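Local coordinates for fumarate lyase (Mesorhizobium sp., PDB 3C8T), which belongs to the fumarate lyase superfamily, a group of mainly helical enzymes, and assembles from four copies of its long, helix-rich chain, at residues L186-S191 with D206-L211; L248-S253 with L288-A293; F160-A165 with G433-N438. One frame throughout, in Å; residues are numbered along the deposited sequence.

Contact 1: L186-S191 with D206-L211; sequences LVVEFS and DVQREL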
loop_
_atom_site.group_PDB
_atom_site.type_symbol
_atom_site.label_atom_id
_atom_site.label_comp_id
_atom_site.label_asym_id
_atom_site.label_seq_id
_atom_site.Cartn_x
_atom_site.Cartn_y
_atom_site.Cartn_z
ATOM N N LEU A 186 18.471 12.434 13.708
ATOM C CA LEU A 186 19.119 12.315 15.037
ATOM C C LEU A 186 19.135 13.632 15.820
ATOM O O LEU A 186 20.195 14.241 16.042
ATOM C CB LEU A 186 20.498 11.655 14.956
ATOM C CG LEU A 186 20.505 10.241 14.335
ATOM C CD1 LEU A 186 21.951 9.759 14.128
ATOM C CD2 LEU A 186 19.717 9.214 15.173
ATOM N N VAL A 187 17.949 14.034 16.261
ATOM C CA VAL A 187 17.762 15.264 17.001
ATOM C C VAL A 187 16.945 14.932 18.214
ATOM O O VAL A 187 16.158 13.987 18.212
ATOM C CB VAL A 187 17.045 16.413 16.176
ATOM C CG1 VAL A 187 17.936 16.953 15.079
ATOM C CG2 VAL A 187 15.714 15.976 15.607
ATOM N N VAL A 188 17.161 15.710 19.274
ATOM C CA VAL A 188 16.470 15.547 20.555
ATOM C C VAL A 188 15.002 15.904 20.383
ATOM O O VAL A 188 14.646 16.747 19.525
ATOM C CB VAL A 188 17.172 16.458 21.649
ATOM C CG1 VAL A 188 16.670 17.947 21.629
ATOM C CG2 VAL A 188 17.004 15.870 23.001
ATOM N N GLU A 189 14.137 15.283 21.172
ATOM C CA GLU A 189 12.805 15.869 21.362
ATOM C C GLU A 189 12.637 16.329 22.824
ATOM O O GLU A 189 12.628 15.491 23.736
ATOM C CB GLU A 189 11.680 14.892 21.013
ATOM C CG GLU A 189 10.307 15.535 21.166
ATOM C CD GLU A 189 9.803 16.116 19.866
ATOM O OE1 GLU A 189 9.972 17.325 19.692
ATOM O OE2 GLU A 189 9.262 15.367 19.020
ATOM N N PHE A 190 12.526 17.641 23.042
ATOM C CA PHE A 190 12.169 18.138 24.369
ATOM C C PHE A 190 11.379 19.434 24.255
ATOM O O PHE A 190 11.963 20.533 24.041
ATOM C CB PHE A 190 13.405 18.328 25.267
ATOM C CG PHE A 190 13.055 18.748 26.659
ATOM C CD1 PHE A 190 12.464 17.840 27.539
ATOM C CD2 PHE A 190 13.289 20.061 27.076
ATOM C CE1 PHE A 190 12.113 18.234 28.820
ATOM C CE2 PHE A 190 12.940 20.482 28.331
ATOM C CZ PHE A 190 12.351 19.582 29.231
ATOM N N SER A 191 10.052 19.311 24.345
ATOM C CA SER A 191 9.195 20.481 24.137
ATOM C C SER A 191 7.983 20.549 25.043
ATOM O O SER A 191 7.225 21.499 24.970
ATOM C CB SER A 191 8.739 20.589 22.679
ATOM O OG SER A 191 9.819 20.936 21.818
ATOM N N ASP A 206 16.986 26.839 26.163
ATOM C CA ASP A 206 18.275 26.570 26.829
ATOM C C ASP A 206 18.368 25.112 27.283
ATOM O O ASP A 206 19.344 24.420 27.012
ATOM C CB ASP A 206 18.469 27.494 28.051
ATOM C CG ASP A 206 18.436 28.946 27.688
ATOM O OD1 ASP A 206 18.969 29.295 26.602
ATOM O OD2 ASP A 206 17.863 29.746 28.477
ATOM N N VAL A 207 17.335 24.644 27.968
ATOM C CA VAL A 207 17.272 23.237 28.398
ATOM C C VAL A 207 17.372 22.260 27.202
ATOM O O VAL A 207 18.172 21.322 27.213
ATOM C CB VAL A 207 15.994 22.982 29.188
ATOM C CG1 VAL A 207 15.882 21.498 29.612
ATOM C CG2 VAL A 207 15.945 23.915 30.394
ATOM N N GLN A 208 16.566 22.524 26.174
ATOM C CA GLN A 208 16.464 21.678 24.975
ATOM C C GLN A 208 17.820 21.513 24.292
ATOM O O GLN A 208 18.220 20.393 23.930
ATOM C CB GLN A 208 15.426 22.275 23.986
ATOM C CG GLN A 208 15.160 21.401 22.780
ATOM C CD GLN A 208 14.387 22.102 21.719
ATOM O OE1 GLN A 208 14.978 22.709 20.832
ATOM N NE2 GLN A 208 13.043 22.031 21.785
ATOM N N ARG A 209 18.513 22.631 24.117
ATOM C CA ARG A 209 19.865 22.659 23.571
ATOM C C ARG A 209 20.920 21.984 24.457
ATOM O O ARG A 209 21.757 21.232 23.960
ATOM C CB ARG A 209 20.269 24.105 23.311
ATOM C CG ARG A 209 19.503 24.723 22.177
ATOM C CD ARG A 209 19.607 26.229 22.230
ATOM N NE ARG A 209 18.846 26.840 21.137
ATOM C CZ ARG A 209 18.449 28.109 21.141
ATOM N NH1 ARG A 209 18.724 28.888 22.186
ATOM N NH2 ARG A 209 17.756 28.595 20.113
ATOM N N GLU A 210 20.897 22.267 25.758
ATOM C CA GLU A 210 21.771 21.564 26.694
ATOM C C GLU A 210 21.586 20.049 26.679
ATOM O O GLU A 210 22.556 19.285 26.747
ATOM C CB GLU A 210 21.590 22.085 28.117
ATOM C CG GLU A 210 22.582 23.126 28.485
ATOM C CD GLU A 210 24.015 22.707 28.134
ATOM O OE1 GLU A 210 24.565 21.777 28.795
ATOM O OE2 GLU A 210 24.574 23.315 27.187
ATOM N N LEU A 211 20.331 19.635 26.618
ATOM C CA LEU A 211 19.952 18.233 26.576
ATOM C C LEU A 211 20.456 17.536 25.307
ATOM O O LEU A 211 20.929 16.420 25.371
ATOM C CB LEU A 211 18.437 18.106 26.716
ATOM C CG LEU A 211 17.819 16.713 26.624
ATOM C CD1 LEU A 211 18.294 15.885 27.769
ATOM C CD2 LEU A 211 16.308 16.829 26.664
#

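Contact 2: L248-S253 with L288-A293; sequences LAMDIS and LILAGA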
loop_
_atom_site.group_PDB
_atom_site.type_symbol
_atom_site.label_atom_id
_atom_site.label_comp_id
_atom_site.label_asym_id
_atom_site.label_seq_id
_atom_site.Cartn_x
_atom_site.Cartn_y
_atom_site.Cartn_z
ATOM N N LEU A 248 18.260 -8.092 -6.800
ATOM C CA LEU A 248 19.290 -9.094 -6.900
ATOM C C LEU A 248 18.803 -10.452 -6.466
ATOM O O LEU A 248 19.290 -11.459 -6.984
ATOM C CB LEU A 248 20.553 -8.684 -6.152
ATOM C CG LEU A 248 20.716 -8.502 -4.647
ATOM C CD1 LEU A 248 20.808 -9.846 -3.905
ATOM C CD2 LEU A 248 22.000 -7.685 -4.445
ATOM N N ALA A 249 17.808 -10.487 -5.577
ATOM C CA ALA A 249 17.204 -11.755 -5.130
ATOM C C ALA A 249 16.372 -12.376 -6.218
ATOM O O ALA A 249 16.345 -13.584 -6.336
ATOM C CB ALA A 249 16.363 -11.572 -3.879
ATOM N N MET A 250 15.667 -11.540 -6.995
ATOM C CA MET A 250 14.951 -11.989 -8.172
ATOM C C MET A 250 15.937 -12.629 -9.134
ATOM O O MET A 250 15.673 -13.725 -9.653
ATOM C CB MET A 250 14.222 -10.842 -8.899
ATOM C CG MET A 250 12.751 -10.689 -8.494
ATOM S SD MET A 250 11.683 -12.191 -8.600
ATOM C CE MET A 250 11.101 -12.117 -10.284
ATOM N N ASP A 251 17.041 -11.916 -9.394
ATOM C CA ASP A 251 18.004 -12.354 -10.392
ATOM C C ASP A 251 18.598 -13.697 -9.975
ATOM O O ASP A 251 18.586 -14.632 -10.734
ATOM C CB ASP A 251 19.120 -11.305 -10.603
ATOM C CG ASP A 251 18.626 -10.046 -11.281
ATOM O OD1 ASP A 251 17.429 -9.978 -11.615
ATOM O OD2 ASP A 251 19.429 -9.111 -11.502
ATOM N N ILE A 252 19.090 -13.791 -8.752
ATOM C CA ILE A 252 19.686 -15.049 -8.267
ATOM C C ILE A 252 18.703 -16.229 -8.257
ATOM O O ILE A 252 19.019 -17.285 -8.784
ATOM C CB ILE A 252 20.378 -14.864 -6.888
ATOM C CG1 ILE A 252 21.647 -13.992 -7.077
ATOM C CG2 ILE A 252 20.686 -16.239 -6.221
ATOM C CD1 ILE A 252 22.003 -13.157 -5.875
ATOM N N SER A 253 17.495 -16.040 -7.722
ATOM C CA SER A 253 16.543 -17.162 -7.668
ATOM C C SER A 253 16.152 -17.638 -9.061
ATOM O O SER A 253 15.938 -18.825 -9.274
ATOM C CB SER A 253 15.328 -16.856 -6.783
ATOM O OG SER A 253 14.551 -15.867 -7.349
ATOM N N LEU A 288 13.498 -15.033 1.772
ATOM C CA LEU A 288 13.376 -14.135 2.927
ATOM C C LEU A 288 13.506 -12.671 2.491
ATOM O O LEU A 288 12.775 -11.821 2.975
ATOM C CB LEU A 288 14.437 -14.480 3.998
ATOM C CG LEU A 288 14.291 -15.883 4.606
ATOM C CD1 LEU A 288 15.523 -16.277 5.401
ATOM C CD2 LEU A 288 13.098 -15.906 5.489
ATOM N N ILE A 289 14.438 -12.404 1.588
ATOM C CA ILE A 289 14.681 -11.061 1.087
ATOM C C ILE A 289 13.465 -10.503 0.377
ATOM O O ILE A 289 13.049 -9.376 0.634
ATOM C CB ILE A 289 15.898 -11.002 0.128
ATOM C CG1 ILE A 289 17.202 -11.264 0.892
ATOM C CG2 ILE A 289 15.970 -9.620 -0.540
ATOM C CD1 ILE A 289 18.462 -11.290 0.029
ATOM N N LEU A 290 12.871 -11.319 -0.479
ATOM C CA LEU A 290 11.773 -10.912 -1.320
ATOM C C LEU A 290 10.456 -10.717 -0.531
ATOM O O LEU A 290 9.708 -9.775 -0.788
ATOM C CB LEU A 290 11.593 -11.947 -2.437
ATOM C CG LEU A 290 12.578 -11.806 -3.629
ATOM C CD1 LEU A 290 12.538 -13.052 -4.535
ATOM C CD2 LEU A 290 12.271 -10.543 -4.441
ATOM N N ALA A 291 10.180 -11.594 0.426
ATOM C CA ALA A 291 9.053 -11.365 1.324
ATOM C C ALA A 291 9.307 -10.129 2.195
ATOM O O ALA A 291 8.414 -9.292 2.342
ATOM C CB ALA A 291 8.800 -12.617 2.232
ATOM N N GLY A 292 10.524 -10.019 2.753
ATOM C CA GLY A 292 10.894 -8.930 3.658
ATOM C C GLY A 292 10.811 -7.560 3.016
ATOM O O GLY A 292 10.329 -6.610 3.644
ATOM N N ALA A 293 11.270 -7.451 1.771
ATOM C CA ALA A 293 11.157 -6.236 0.992
ATOM C C ALA A 293 9.751 -5.672 0.893
ATOM O O ALA A 293 9.567 -4.454 0.975
ATOM C CB ALA A 293 11.735 -6.435 -0.400
#

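Contact 3: F160-A165 with G433-N438; sequences FGYKAA and GAMVDN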
loop_
_atom_site.group_PDB
_atom_site.type_symbol
_atom_site.label_atom_id
_atom_site.label_comp_id
_atom_site.label_asym_id
_atom_site.label_seq_id
_atom_site.Cartn_x
_atom_site.Cartn_y
_atom_site.Cartn_z
ATOM N N PHE A 160 29.134 -11.757 -15.613
ATOM C CA PHE A 160 28.539 -11.813 -14.309
ATOM C C PHE A 160 29.088 -10.678 -13.396
ATOM O O PHE A 160 28.356 -10.134 -12.584
ATOM C CB PHE A 160 28.686 -13.179 -13.668
ATOM C CG PHE A 160 28.107 -13.238 -12.275
ATOM C CD1 PHE A 160 26.726 -13.170 -12.076
ATOM C CD2 PHE A 160 28.943 -13.264 -11.153
ATOM C CE1 PHE A 160 26.176 -13.166 -10.812
ATOM C CE2 PHE A 160 28.401 -13.258 -9.855
ATOM C CZ PHE A 160 26.997 -13.206 -9.687
ATOM N N GLY A 161 30.363 -10.312 -13.536
ATOM C CA GLY A 161 30.905 -9.183 -12.756
ATOM C C GLY A 161 30.184 -7.895 -13.122
ATOM O O GLY A 161 29.970 -7.039 -12.273
ATOM N N TYR A 162 29.818 -7.749 -14.405
ATOM C CA TYR A 162 29.021 -6.622 -14.838
ATOM C C TYR A 162 27.686 -6.566 -14.060
ATOM O O TYR A 162 27.368 -5.517 -13.461
ATOM C CB TYR A 162 28.832 -6.579 -16.361
ATOM C CG TYR A 162 27.704 -5.622 -16.768
ATOM C CD1 TYR A 162 27.953 -4.279 -17.022
ATOM C CD2 TYR A 162 26.365 -6.085 -16.851
ATOM C CE1 TYR A 162 26.896 -3.413 -17.351
ATOM C CE2 TYR A 162 25.314 -5.249 -17.176
ATOM C CZ TYR A 162 25.576 -3.915 -17.419
ATOM O OH TYR A 162 24.504 -3.104 -17.736
ATOM N N LYS A 163 26.941 -7.683 -14.030
ATOM C CA LYS A 163 25.725 -7.792 -13.197
ATOM C C LYS A 163 25.963 -7.422 -11.743
ATOM O O LYS A 163 25.176 -6.703 -11.159
ATOM C CB LYS A 163 25.106 -9.214 -13.245
ATOM C CG LYS A 163 24.396 -9.533 -14.544
ATOM C CD LYS A 163 23.486 -10.824 -14.424
ATOM C CE LYS A 163 22.362 -10.677 -13.366
ATOM N NZ LYS A 163 21.679 -9.352 -13.596
ATOM N N ALA A 164 27.015 -7.973 -11.135
ATOM C CA ALA A 164 27.326 -7.636 -9.748
ATOM C C ALA A 164 27.647 -6.148 -9.588
ATOM O O ALA A 164 27.324 -5.555 -8.554
ATOM C CB ALA A 164 28.474 -8.519 -9.204
ATOM N N ALA A 165 28.267 -5.528 -10.598
ATOM C CA ALA A 165 28.617 -4.102 -10.514
ATOM C C ALA A 165 27.396 -3.212 -10.516
ATOM O O ALA A 165 27.407 -2.142 -9.871
ATOM C CB ALA A 165 29.550 -3.690 -11.632
ATOM N N GLY A 433 33.686 -4.896 -19.095
ATOM C CA GLY A 433 34.866 -4.804 -18.251
ATOM C C GLY A 433 35.135 -3.384 -17.769
ATOM O O GLY A 433 35.375 -3.170 -16.590
ATOM N N ALA A 434 35.134 -2.413 -18.679
ATOM C CA ALA A 434 35.425 -1.035 -18.287
ATOM C C ALA A 434 34.363 -0.474 -17.326
ATOM O O ALA A 434 34.688 0.305 -16.431
ATOM C CB ALA A 434 35.572 -0.150 -19.515
ATOM N N MET A 435 33.105 -0.880 -17.492
ATOM C CA MET A 435 32.016 -0.417 -16.619
ATOM C C MET A 435 32.203 -0.942 -15.192
ATOM O O MET A 435 32.002 -0.213 -14.202
ATOM C CB MET A 435 30.646 -0.833 -17.199
ATOM C CG MET A 435 30.275 -0.151 -18.517
ATOM S SD MET A 435 28.709 -0.718 -19.215
ATOM C CE MET A 435 28.513 0.499 -20.520
ATOM N N VAL A 436 32.628 -2.193 -15.086
ATOM C CA VAL A 436 32.958 -2.795 -13.806
ATOM C C VAL A 436 34.052 -1.997 -13.103
ATOM O O VAL A 436 33.916 -1.709 -11.902
ATOM C CB VAL A 436 33.385 -4.279 -13.932
ATOM C CG1 VAL A 436 34.036 -4.795 -12.627
ATOM C CG2 VAL A 436 32.196 -5.147 -14.326
ATOM N N ASP A 437 35.127 -1.668 -13.841
ATOM C CA ASP A 437 36.270 -0.913 -13.294
ATOM C C ASP A 437 35.835 0.459 -12.773
ATOM O O ASP A 437 36.269 0.916 -11.721
ATOM C CB ASP A 437 37.363 -0.751 -14.351
ATOM C CG ASP A 437 38.004 -2.098 -14.767
ATOM O OD1 ASP A 437 37.953 -3.104 -13.987
ATOM O OD2 ASP A 437 38.562 -2.129 -15.894
ATOM N N ASN A 438 34.956 1.104 -13.520
ATOM C CA ASN A 438 34.362 2.384 -13.149
ATOM C C ASN A 438 33.632 2.356 -11.812
ATOM O O ASN A 438 33.844 3.216 -10.948
ATOM C CB ASN A 438 33.390 2.818 -14.232
ATOM C CG ASN A 438 33.036 4.276 -14.122
ATOM O OD1 ASN A 438 33.859 5.135 -14.461
ATOM N ND2 ASN A 438 31.831 4.583 -13.617
#

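Contact 1: L186-S191 with D206-L211
The phenyl ring of F190 meets V207 and L211 obliquely. V207 CG1 presses against the far part of the ring, 3.4 Å from F190 CE2, which is tight for two carbons. L211 works nearer the root: its CD2 methyl is 3.6 Å from F190 CB and almost as near to CG, and the two side chains cross at about a right angle. With chi1 at -176°, F190 CG is swung away from the backbone N, which carries the ring over toward helix 204-215.

The second flat group, the Q208 amide, is held in quite another way. Its NE2 donates to F190 O at 2.9 Å, and the N-H points almost straight at the oxygen (173°). The acceptor lies in the amide plane, yet the donor stands above the carbonyl plane of F190, 41° out of it.

The pattern is a loop laid along a helix in the mainly helical fold of this superfamily. Residues 186-191 continue the chain after helix 160-185, have no regular structure, and become attached to helix 204-215, which follows, through a side-chain donor and an apolar strip. V188 extends that strip: its CG1 is 3.9 Å from Q208 CG, and its CG2 is 3.8 Å from L211 CG. The aliphatic part of Q208 is therefore used as packing surface while its end serves the loop backbone.

S191 OG has its partner elsewhere, in a hydrogen bond with T223 OG1. Beyond the pair, L37 of helix 23-43 touches both F190 and V207, and A36 touches L211. S191 also packs on M435 of a second subunit.

Contact 2: L248-S253 with L288-A293
A249 and L290 bring their CA atoms to 6.7 Å where the helical segments 248-253 and 288-293 pass in a roughly antiparallel sense, their axes 9.6 Å apart at closest approach and their directions 148° apart. The A249 methyl is the small group between two branched ones. L290 CG lies 3.8 Å from A249 CB, and I289 CG2 comes to 3.9 Å from the same carbon, so consecutive residues of one helix share a single alanine of the other. For I289 it is the CG2 branch, anti to the backbone N, that reaches across. In L290, CG bears on A249, while CD2 is 4.1 Å from M250 CG, where the two side chains cross at about a right angle.

Antiparallel packing of long helices is the architectural theme of the superfamily, and here it joins helices 229-255 and 284-306. The chain between them carries the family's signature loop, part of which is not modelled. No hydrogen bond spans the two segments; within 248-253, S253 OG donates to A249 O at 3.1 Å, so this carbonyl receives both the hydroxyl and the usual helical N-H of S253. A339 of helix 315-344 packs on I289, while I308 of a second subunit touches both M250 and L290. M250 also meets M250 of the fourth subunit.

Contact 3: F160-A165 with G433-N438
V436 drives a methyl group against helix backbone, and its closest partners are main-chain atoms: CG2 is 3.5 Å from Y162 N and 3.6 Å from G161 O. The CA atoms of Y162 and V436 come within 5.6 Å. The methyl that does this lies beside V436's own backbone N, while CG1 is turned away from that N (chi1 167°). One turn further along, A165 CB flanks the same CG2 at 4.0 Å.

A Met-aromatic contact adds to this. M435, extended beyond CG, runs alongside Y162 and points the same way; its SD lies 3.7 Å from Y162 CE1 and 5.0 Å from the ring centroid, obliquely placed at 73° off the ring normal. G195 of a second subunit packs on both residues.

Segment 433-438, on the short helix 432-440, thus lies at 35° to segment 160-165 at the start of helix 160-185, which begins straight after strand 157-159. Helix 104-140 packs against F160 and A164, and M146 of strand 145-150 touches F160 and K163.

All three contacts are buried, but at different distances from the centre of the chain: contact 2 is nearest, contact 3 farther out, and contact 1 farthest, across that centre from contact 3. Contacts 2 and 3 are helix pairs with no hydrogen bond across them, whereas contact 1 has one. Helix 160-185 opens in contact 3 and leads into the loop of contact 1. A salt bridge from K163 NZ to D251 OD2 (3.1 Å) ties contact 3 to contact 2, and K163 also pairs with E312 of a second subunit. Though their nearest atoms are about 27 Å apart within one chain, contacts 1 and 3 meet between subunits, where R209 weakly bonds N438 of a neighbouring subunit.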